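Local atomic coordinates of phosphodiesterase (Pseudomonas aeruginosa, PDB entry 4G75), a protein that is a colicin M-like bacteriocin that probably kills competing bacteria by magnesium-dependent hydrolysis of a peptidoglycan precursor. Residues Y39-K42 with G43-V47; L78-P81 with N82-F85. One frame throughout, in Å; residues are numbered along the deposited sequence.

Contacts 1 and 2 are neighbouring local contacts on two helices joined through their side chains, their centres about 12 Å apart. Contact 1 joins successive turns of helix 34-49; contact 2 starts helix 81-102. Glu-84 of contact 2 joins them: its OE1 takes a salt bridge from Lys-42 NZ at 2.7 Å and another from Arg-45 NH2, also at 2.7 Å. Beside this charged group the methyl carbon Leu-78 CD1 packs against Ser-41 OG at 3.7 Å. Both contacts lie in the helical part of the chain, away from the magnesium ion bound by Val-211, Glu-213 and Asp-241.

Contact 1 (Y39-K42 with G43-V47); sequences YISK and GQRDV. With EDO (1,2-ethanediol), chain I.
The guanidinium group of Arg-45 lies against the preceding turn of its own helix, with Ser-41 O and Lys-42 CA over one face; Lys-42 CA stands 3.9 Å above the plane, offset toward the rim. NH1 donates to Ser-41 OG over 3.0 Å. That hydroxyl oxygen lies tilted 21° from the guanidinium plane. On the other terminal nitrogen, NH2 packs against the side of the lysine chain, 3.6 Å from Lys-42 CG. A bend about the CG-CD bond (chi3 -58°) folds the arginine back along the helix, bringing NH1 to the serine. The serine hydroxyl is also bonded to Gly-38 O, so it links the arginine to the backbone one turn earlier.

Lys-42 runs extended to CE and turns only at its last torsion, which sets NZ 4.2 Å from Arg-45 NH2. Both form salt bridges with Glu-84 OE1 on helix 81-102, while Arg-45 NE forms one with Asp-88 of the same helix.

The backbone is partly hydrated here. Gly-43 N bonds to Ile-40 O at 3.1 Å, an i to i+3 (3-10-type) bond. A water replaces the usual next bond, donating to Ile-40 O at 2.7 Å and accepting from Gln-44 N. Regular helical bonding returns with Asp-46 N to Lys-42 O, 2.8 Å. A 1,2-ethanediol donates through O2 to Gln-44 OE1 at 2.9 Å and also bonds Gln-14.

Chemically, Lys-42 and Arg-45 are ordered by a second helix, with Ser-41 the intrahelical partner of NH1. The guanidinium has a partner for NE, NH1 and NH2, which should fix its rotation, and two cations sharing one carboxylate would be expected to keep that acid ionised in a largely buried setting.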
loop_
_atom_site.group_PDB
_atom_site.type_symbol
_atom_site.label_atom_id
_atom_site.label_comp_id
_atom_site.label_asym_id
_atom_site.label_seq_id
_atom_site.Cartn_x
_atom_site.Cartn_y
_atom_site.Cartn_z
ATOM N N TYR A 39 10.741 21.881 -5.628
ATOM C CA TYR A 39 9.315 22.120 -5.407
ATOM C C TYR A 39 8.497 21.849 -6.658
ATOM O O TYR A 39 7.446 21.201 -6.596
ATOM C CB TYR A 39 9.060 23.547 -4.934
ATOM C CG TYR A 39 9.187 23.717 -3.442
ATOM C CD1 TYR A 39 8.141 23.372 -2.600
ATOM C CD2 TYR A 39 10.347 24.231 -2.875
ATOM C CE1 TYR A 39 8.243 23.528 -1.238
ATOM C CE2 TYR A 39 10.458 24.393 -1.510
ATOM C CZ TYR A 39 9.401 24.038 -0.697
ATOM O OH TYR A 39 9.502 24.186 0.669
ATOM N N ILE A 40 8.957 22.371 -7.793
ATOM C CA ILE A 40 8.257 22.149 -9.050
ATOM C C ILE A 40 8.136 20.662 -9.333
ATOM O O ILE A 40 7.082 20.195 -9.769
ATOM C CB ILE A 40 8.979 22.826 -10.235
ATOM C CG1 ILE A 40 8.831 24.341 -10.138
ATOM C CG2 ILE A 40 8.426 22.315 -11.559
ATOM C CD1 ILE A 40 7.398 24.825 -10.268
ATOM N N SER A 41 9.211 19.921 -9.081
ATOM C CA SER A 41 9.241 18.512 -9.442
ATOM C C SER A 41 8.175 17.690 -8.695
ATOM O O SER A 41 7.721 16.664 -9.195
ATOM C CB SER A 41 10.641 17.905 -9.238
ATOM O OG SER A 41 10.938 17.719 -7.861
ATOM N N LYS A 42 7.774 18.145 -7.512
ATOM C CA LYS A 42 6.756 17.430 -6.733
ATOM C C LYS A 42 5.412 17.354 -7.456
ATOM O O LYS A 42 4.649 16.391 -7.284
ATOM C CB LYS A 42 6.586 18.072 -5.348
ATOM C CG LYS A 42 7.860 18.060 -4.509
ATOM C CD LYS A 42 7.640 18.633 -3.106
ATOM C CE LYS A 42 8.988 18.910 -2.408
ATOM N NZ LYS A 42 9.784 17.646 -2.205
ATOM N N GLY A 43 5.124 18.363 -8.275
ATOM C CA GLY A 43 3.846 18.434 -8.964
ATOM C C GLY A 43 3.565 17.243 -9.865
ATOM O O GLY A 43 2.530 16.585 -9.729
ATOM N N GLN A 44 4.478 16.950 -10.788
ATOM C CA GLN A 44 4.244 15.844 -11.710
ATOM C C GLN A 44 4.294 14.488 -11.005
ATOM O O GLN A 44 3.552 13.569 -11.366
ATOM C CB GLN A 44 5.215 15.875 -12.892
ATOM C CG GLN A 44 4.750 15.005 -14.052
ATOM C CD GLN A 44 3.349 15.373 -14.531
ATOM O OE1 GLN A 44 2.915 16.523 -14.410
ATOM N NE2 GLN A 44 2.640 14.399 -15.087
ATOM N N ARG A 45 5.155 14.353 -10.001
ATOM C CA ARG A 45 5.164 13.111 -9.244
ATOM C C ARG A 45 3.835 12.932 -8.519
ATOM O O ARG A 45 3.269 11.844 -8.511
ATOM C CB ARG A 45 6.342 13.048 -8.268
ATOM C CG ARG A 45 7.719 13.054 -8.941
ATOM C CD ARG A 45 8.794 12.487 -8.003
ATOM N NE ARG A 45 8.864 13.237 -6.755
ATOM C CZ ARG A 45 9.560 14.359 -6.594
ATOM N NH1 ARG A 45 10.261 14.858 -7.606
ATOM N NH2 ARG A 45 9.553 14.987 -5.428
ATOM N N ASP A 46 3.327 14.003 -7.920
ATOM C CA ASP A 46 2.052 13.928 -7.209
ATOM C C ASP A 46 0.909 13.528 -8.136
ATOM O O ASP A 46 -0.001 12.797 -7.738
ATOM C CB ASP A 46 1.726 15.267 -6.537
ATOM C CG ASP A 46 2.586 15.536 -5.323
ATOM O OD1 ASP A 46 3.286 14.607 -4.855
ATOM O OD2 ASP A 46 2.548 16.683 -4.828
ATOM N N VAL A 47 0.947 14.023 -9.370
ATOM C CA VAL A 47 -0.067 13.662 -10.356
ATOM C C VAL A 47 -0.091 12.148 -10.537
ATOM O O VAL A 47 -1.156 11.533 -10.622
ATOM C CB VAL A 47 0.189 14.360 -11.710
ATOM C CG1 VAL A 47 -0.632 13.695 -12.823
ATOM C CG2 VAL A 47 -0.153 15.844 -11.607
HETATM C C1 EDO I . -0.154 19.182 -15.715
HETATM O O1 EDO I . -0.329 20.354 -14.907
HETATM C C2 EDO I . 0.036 17.976 -14.803
HETATM O O2 EDO I . 0.323 16.801 -15.572
HETATM O O HOH W 1 6.129 19.023 -11.963
#

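Contact 2 (L78-P81 with N82-F85); sequences LPFP and NYEF. With EDO (1,2-ethanediol), chain M.
Phe-80 is the N-cap residue of helix 81-102, and its backbone (phi -126°, psi 77°) turns into the helix at Pro-81: Phe-80 O accepts Glu-84 N at 3.3 Å and Pro-81 O accepts Phe-85 N at 2.9 Å. Pro-81 suits this first turn, having no N-H to offer. The side chains of Phe-80 and Tyr-83 run alongside each other, and their rings form an offset stack with centroids 4.7 Å apart and planes at 30°. Tyr-83 CE2 sits over one face of the Phe-80 ring, and Pro-79 CB covers the opposite face toward its rim. Between the side chains the nearest atoms are Phe-80 CB and Tyr-83 CD2, 3.3 Å apart. Phe-120 meets both rings from elsewhere in the chain.

Asn-82 turns back over the start of the helix: with CG between its backbone N and carbonyl carbon, OD1 comes to 3.3 Å from Phe-80 CB, at the edge of the phenyl ring. Leu-78 crosses Glu-84 at about a right angle, methyl CD1 against CG. A 1,2-ethanediol molecule, probably from the crystallisation liquor, bridges the loop and the helix. Its O2 accepts Phe-80 N at 2.8 Å. Its O1 donates to Glu-84 OE2 at 2.7 Å, while Lys-42 and Arg-45 hold the other carboxylate oxygen, OE1.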
loop_
_atom_site.group_PDB
_atom_site.type_symbol
_atom_site.label_atom_id
_atom_site.label_comp_id
_atom_site.label_asym_id
_atom_site.label_seq_id
_atom_site.Cartn_x
_atom_site.Cartn_y
_atom_site.Cartn_z
ATOM N N LEU A 78 16.972 15.965 -12.191
ATOM C CA LEU A 78 16.960 16.955 -11.120
ATOM C C LEU A 78 18.344 17.247 -10.568
ATOM O O LEU A 78 19.252 16.421 -10.652
ATOM C CB LEU A 78 16.073 16.477 -9.960
ATOM C CG LEU A 78 14.613 16.161 -10.303
ATOM C CD1 LEU A 78 13.853 15.748 -9.044
ATOM C CD2 LEU A 78 13.925 17.334 -10.987
ATOM N N PRO A 79 18.505 18.436 -9.986
ATOM C CA PRO A 79 19.734 18.768 -9.267
ATOM C C PRO A 79 19.984 17.757 -8.149
ATOM O O PRO A 79 21.055 17.153 -8.087
ATOM C CB PRO A 79 19.430 20.151 -8.686
ATOM C CG PRO A 79 18.392 20.723 -9.584
ATOM C CD PRO A 79 17.566 19.568 -10.052
ATOM N N PHE A 80 18.988 17.559 -7.289
ATOM C CA PHE A 80 19.110 16.625 -6.175
ATOM C C PHE A 80 17.974 15.597 -6.170
ATOM O O PHE A 80 17.031 15.712 -5.383
ATOM C CB PHE A 80 19.113 17.375 -4.846
ATOM C CG PHE A 80 20.124 18.486 -4.772
ATOM C CD1 PHE A 80 21.478 18.208 -4.743
ATOM C CD2 PHE A 80 19.709 19.804 -4.707
ATOM C CE1 PHE A 80 22.402 19.230 -4.667
ATOM C CE2 PHE A 80 20.630 20.830 -4.625
ATOM C CZ PHE A 80 21.974 20.543 -4.608
ATOM N N PRO A 81 18.061 14.590 -7.049
ATOM C CA PRO A 81 17.078 13.503 -7.105
ATOM C C PRO A 81 17.101 12.713 -5.798
ATOM O O PRO A 81 16.085 12.141 -5.390
ATOM C CB PRO A 81 17.593 12.640 -8.262
ATOM C CG PRO A 81 19.078 12.942 -8.295
ATOM C CD PRO A 81 19.096 14.423 -8.080
ATOM N N ASN A 82 18.261 12.694 -5.146
ATOM C CA ASN A 82 18.377 12.113 -3.818
ATOM C C ASN A 82 17.471 12.796 -2.797
ATOM O O ASN A 82 16.771 12.130 -2.043
ATOM C CB ASN A 82 19.836 12.107 -3.331
ATOM C CG ASN A 82 20.496 13.474 -3.408
ATOM O OD1 ASN A 82 20.167 14.302 -4.263
ATOM N ND2 ASN A 82 21.452 13.709 -2.519
ATOM N N TYR A 83 17.482 14.123 -2.767
ATOM C CA TYR A 83 16.662 14.831 -1.793
ATOM C C TYR A 83 15.181 14.594 -2.053
ATOM O O TYR A 83 14.388 14.481 -1.116
ATOM C CB TYR A 83 16.955 16.336 -1.797
ATOM C CG TYR A 83 18.355 16.705 -1.351
ATOM C CD1 TYR A 83 19.154 15.799 -0.669
ATOM C CD2 TYR A 83 18.866 17.975 -1.598
ATOM C CE1 TYR A 83 20.439 16.145 -0.258
ATOM C CE2 TYR A 83 20.139 18.327 -1.192
ATOM C CZ TYR A 83 20.921 17.410 -0.526
ATOM O OH TYR A 83 22.189 17.766 -0.120
ATOM N N GLU A 84 14.806 14.532 -3.326
ATOM C CA GLU A 84 13.404 14.344 -3.674
ATOM C C GLU A 84 12.925 12.928 -3.362
ATOM O O GLU A 84 11.776 12.735 -2.948
ATOM C CB GLU A 84 13.152 14.699 -5.140
ATOM C CG GLU A 84 13.289 16.192 -5.429
ATOM C CD GLU A 84 12.482 17.043 -4.462
ATOM O OE1 GLU A 84 11.266 16.788 -4.314
ATOM O OE2 GLU A 84 13.065 17.965 -3.847
ATOM N N PHE A 85 13.800 11.941 -3.546
ATOM C CA PHE A 85 13.444 10.565 -3.215
ATOM C C PHE A 85 13.214 10.484 -1.710
ATOM O O PHE A 85 12.220 9.923 -1.239
ATOM C CB PHE A 85 14.565 9.610 -3.636
ATOM C CG PHE A 85 14.226 8.149 -3.462
ATOM C CD1 PHE A 85 13.795 7.391 -4.544
ATOM C CD2 PHE A 85 14.346 7.536 -2.226
ATOM C CE1 PHE A 85 13.489 6.039 -4.391
ATOM C CE2 PHE A 85 14.039 6.192 -2.067
ATOM C CZ PHE A 85 13.614 5.445 -3.146
HETATM C C1 EDO M . 16.235 19.789 -5.181
HETATM O O1 EDO M . 15.632 18.759 -4.387
HETATM C C2 EDO M . 16.074 19.472 -6.664
HETATM O O2 EDO M . 16.315 18.074 -6.878
#